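Local coordinates for protein tryptophan synthase alpha chain (Aquifex aeolicus, PDB 2EKC) that probably cleaves indoleglycerol phosphate to indole and glyceraldehyde 3-phosphate, as the alpha subunit of tryptophan synthase in the last step of tryptophan biosynthesis, at residues E39-G44 and K90-I95. Numbering follows the deposited sequence.
Sequences EVLKNG and KEFPDI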
ATOM      1  N   GLU A  39       1.927 -11.154 -11.541  1.00 15.56           N
ATOM      2  CA  GLU A  39       1.582 -10.433 -12.756  1.00 15.99           C
ATOM      3  C   GLU A  39       1.752  -8.922 -12.609  1.00 16.07           C
ATOM      4  O   GLU A  39       2.333  -8.276 -13.485  1.00 14.41           O
ATOM      5  CB  GLU A  39       0.143 -10.753 -13.159  1.00 15.65           C
ATOM      6  CG  GLU A  39      -0.260 -10.236 -14.531  1.00 19.48           C
ATOM      7  CD  GLU A  39       0.533 -10.891 -15.651  1.00 22.44           C
ATOM      8  OE1 GLU A  39       0.939 -12.058 -15.481  1.00 21.37           O
ATOM      9  OE2 GLU A  39       0.738 -10.249 -16.704  1.00 24.57           O
ATOM     10  N   VAL A  40       1.259  -8.351 -11.511  1.00 14.69           N
ATOM     11  CA  VAL A  40       1.382  -6.905 -11.333  1.00 15.01           C
ATOM     12  C   VAL A  40       2.836  -6.493 -11.124  1.00 15.39           C
ATOM     13  O   VAL A  40       3.236  -5.392 -11.504  1.00 15.76           O
ATOM     14  CB  VAL A  40       0.494  -6.367 -10.161  1.00 14.93           C
ATOM     15  CG1 VAL A  40      -0.945  -6.837 -10.348  1.00 14.78           C
ATOM     16  CG2 VAL A  40       1.048  -6.797  -8.808  1.00 13.76           C
ATOM     17  N   LEU A  41       3.635  -7.379 -10.544  1.00 15.03           N
ATOM     18  CA  LEU A  41       5.045  -7.078 -10.327  1.00 17.44           C
ATOM     19  C   LEU A  41       5.796  -7.110 -11.656  1.00 19.41           C
ATOM     20  O   LEU A  41       6.637  -6.252 -11.927  1.00 17.89           O
ATOM     21  CB  LEU A  41       5.664  -8.087  -9.356  1.00 17.13           C
ATOM     22  CG  LEU A  41       5.174  -7.976  -7.907  1.00 17.11           C
ATOM     23  CD1 LEU A  41       5.622  -9.186  -7.119  1.00 18.00           C
ATOM     24  CD2 LEU A  41       5.700  -6.690  -7.283  1.00 17.09           C
ATOM     25  N   LYS A  42       5.475  -8.097 -12.487  1.00 19.96           N
ATOM     26  CA  LYS A  42       6.120  -8.250 -13.786  1.00 21.44           C
ATOM     27  C   LYS A  42       5.773  -7.111 -14.738  1.00 22.43           C
ATOM     28  O   LYS A  42       6.544  -6.793 -15.649  1.00 22.88           O
ATOM     29  CB  LYS A  42       5.709  -9.585 -14.419  1.00 22.63           C
ATOM     30  CG  LYS A  42       6.282  -9.835 -15.809  1.00 26.20           C
ATOM     31  CD  LYS A  42       5.790 -11.159 -16.388  1.00 29.16           C
ATOM     32  CE  LYS A  42       6.289 -11.372 -17.816  1.00 30.69           C
ATOM     33  NZ  LYS A  42       5.858 -10.277 -18.731  1.00 30.87           N
ATOM     34  N   ASN A  43       4.623  -6.483 -14.523  1.00 20.21           N
ATOM     35  CA  ASN A  43       4.192  -5.413 -15.405  1.00 19.47           C
ATOM     36  C   ASN A  43       4.458  -3.963 -14.985  1.00 18.96           C
ATOM     37  O   ASN A  43       3.883  -3.036 -15.552  1.00 19.17           O
ATOM     38  CB  ASN A  43       2.713  -5.616 -15.743  1.00 19.80           C
ATOM     39  CG  ASN A  43       2.510  -6.665 -16.831  1.00 22.02           C
ATOM     40  OD1 ASN A  43       2.657  -6.375 -18.017  1.00 22.25           O
ATOM     41  ND2 ASN A  43       2.193  -7.889 -16.429  1.00 19.32           N
ATOM     42  N   GLY A  44       5.324  -3.751 -13.999  1.00 18.59           N
ATOM     43  CA  GLY A  44       5.636  -2.379 -13.636  1.00 19.53           C
ATOM     44  C   GLY A  44       5.301  -1.841 -12.262  1.00 18.81           C
ATOM     45  O   GLY A  44       5.533  -0.659 -12.004  1.00 19.21           O
ATOM     46  N   LYS A  90      11.789 -13.334  -2.908  1.00 23.07           N
ATOM     47  CA  LYS A  90      12.881 -14.031  -3.574  1.00 25.87           C
ATOM     48  C   LYS A  90      12.965 -13.686  -5.057  1.00 26.43           C
ATOM     49  O   LYS A  90      14.052 -13.641  -5.628  1.00 26.67           O
ATOM     50  CB  LYS A  90      12.730 -15.548  -3.408  1.00 28.43           C
ATOM     51  CG  LYS A  90      12.587 -16.003  -1.961  1.00 32.78           C
ATOM     52  CD  LYS A  90      12.997 -17.468  -1.771  1.00 37.03           C
ATOM     53  CE  LYS A  90      12.199 -18.418  -2.652  1.00 38.84           C
ATOM     54  NZ  LYS A  90      10.758 -18.466  -2.294  1.00 41.10           N
ATOM     55  N   GLU A  91      11.817 -13.420  -5.672  1.00 26.64           N
ATOM     56  CA  GLU A  91      11.768 -13.097  -7.095  1.00 27.12           C
ATOM     57  C   GLU A  91      11.914 -11.612  -7.400  1.00 24.41           C
ATOM     58  O   GLU A  91      12.359 -11.241  -8.482  1.00 24.12           O
ATOM     59  CB  GLU A  91      10.457 -13.607  -7.690  1.00 29.53           C
ATOM     60  CG  GLU A  91      10.179 -15.061  -7.382  1.00 35.33           C
ATOM     61  CD  GLU A  91       8.804 -15.493  -7.836  1.00 39.37           C
ATOM     62  OE1 GLU A  91       8.549 -15.477  -9.058  1.00 41.40           O
ATOM     63  OE2 GLU A  91       7.977 -15.845  -6.968  1.00 42.18           O
ATOM     64  N   PHE A  92      11.533 -10.763  -6.452  1.00 23.13           N
ATOM     65  CA  PHE A  92      11.615  -9.316  -6.637  1.00 23.32           C
ATOM     66  C   PHE A  92      12.324  -8.714  -5.428  1.00 23.91           C
ATOM     67  O   PHE A  92      11.699  -8.113  -4.557  1.00 24.12           O
ATOM     68  CB  PHE A  92      10.203  -8.746  -6.786  1.00 23.05           C
ATOM     69  CG  PHE A  92       9.444  -9.335  -7.939  1.00 23.01           C
ATOM     70  CD1 PHE A  92       9.537  -8.776  -9.207  1.00 23.59           C
ATOM     71  CD2 PHE A  92       8.676 -10.479  -7.770  1.00 23.06           C
ATOM     72  CE1 PHE A  92       8.879  -9.350 -10.291  1.00 24.65           C
ATOM     73  CE2 PHE A  92       8.012 -11.061  -8.848  1.00 23.65           C
ATOM     74  CZ  PHE A  92       8.115 -10.495 -10.111  1.00 24.95           C
ATOM     75  N   PRO A  93      13.656  -8.867  -5.373  1.00 23.83           N
ATOM     76  CA  PRO A  93      14.527  -8.384  -4.299  1.00 22.24           C
ATOM     77  C   PRO A  93      14.423  -6.931  -3.856  1.00 21.37           C
ATOM     78  O   PRO A  93      14.528  -6.644  -2.667  1.00 20.30           O
ATOM     79  CB  PRO A  93      15.929  -8.702  -4.821  1.00 23.42           C
ATOM     80  CG  PRO A  93      15.711  -9.889  -5.686  1.00 23.95           C
ATOM     81  CD  PRO A  93      14.457  -9.508  -6.431  1.00 22.92           C
ATOM     82  N   ASP A  94      14.218  -6.014  -4.795  1.00 20.91           N
ATOM     83  CA  ASP A  94      14.190  -4.602  -4.441  1.00 22.64           C
ATOM     84  C   ASP A  94      12.843  -3.887  -4.392  1.00 20.01           C
ATOM     85  O   ASP A  94      12.793  -2.708  -4.053  1.00 19.95           O
ATOM     86  CB  ASP A  94      15.138  -3.842  -5.369  1.00 26.23           C
ATOM     87  CG  ASP A  94      16.455  -4.574  -5.572  1.00 31.88           C
ATOM     88  OD1 ASP A  94      17.103  -4.933  -4.562  1.00 34.04           O
ATOM     89  OD2 ASP A  94      16.839  -4.793  -6.742  1.00 32.58           O
ATOM     90  N   ILE A  95      11.759  -4.578  -4.726  1.00 18.82           N
ATOM     91  CA  ILE A  95      10.437  -3.954  -4.687  1.00 16.18           C
ATOM     92  C   ILE A  95       9.948  -3.831  -3.242  1.00 15.68           C
ATOM     93  O   ILE A  95       9.839  -4.827  -2.525  1.00 17.64           O
ATOM     94  CB  ILE A  95       9.385  -4.778  -5.479  1.00 15.80           C
ATOM     95  CG1 ILE A  95       9.801  -4.903  -6.950  1.00 14.75           C
ATOM     96  CG2 ILE A  95       8.002  -4.124  -5.345  1.00 13.55           C
ATOM     97  CD1 ILE A  95       9.928  -3.583  -7.682  1.00 15.57           C
TER
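L41 lies over one face of the F92 ring and provides nearly all of what segment 39-44 brings to this apolar contact. Its CB sits 3.6 Å from the ring centroid and 17° off the ring normal, a CH-pi arrangement displaced toward the CE1-CZ rim. One branch of the leucine reaches across the same face to the other flank of the ring, where CD1 packs 3.4 Å from CD2 of F92. The second branch turns to the isoleucine, with CD2 of L41 4.0 Å from CG2 of I95. I95 presents this methyl with CG2 anti to the backbone N and CG1 beside that N (chi1 -60°). No hydrogen bond joins the two segments. At the C-terminal end of the helix, N43, the first residue to leave helical geometry, turns ND2 back to O of E39 (3.0 Å, nearly straight at 165°) and more weakly to OE2 of the same residue. NH1 of R89, in helix 78-91, hydrogen-bonds to O of I95 and weakly to O of F92. The contact thus sets the C-terminal end of helix 30-42 against the loop leading from helix 78-91 to strand 97-100, on the outside of the TIM barrel, while V40 packs against helix 246-258.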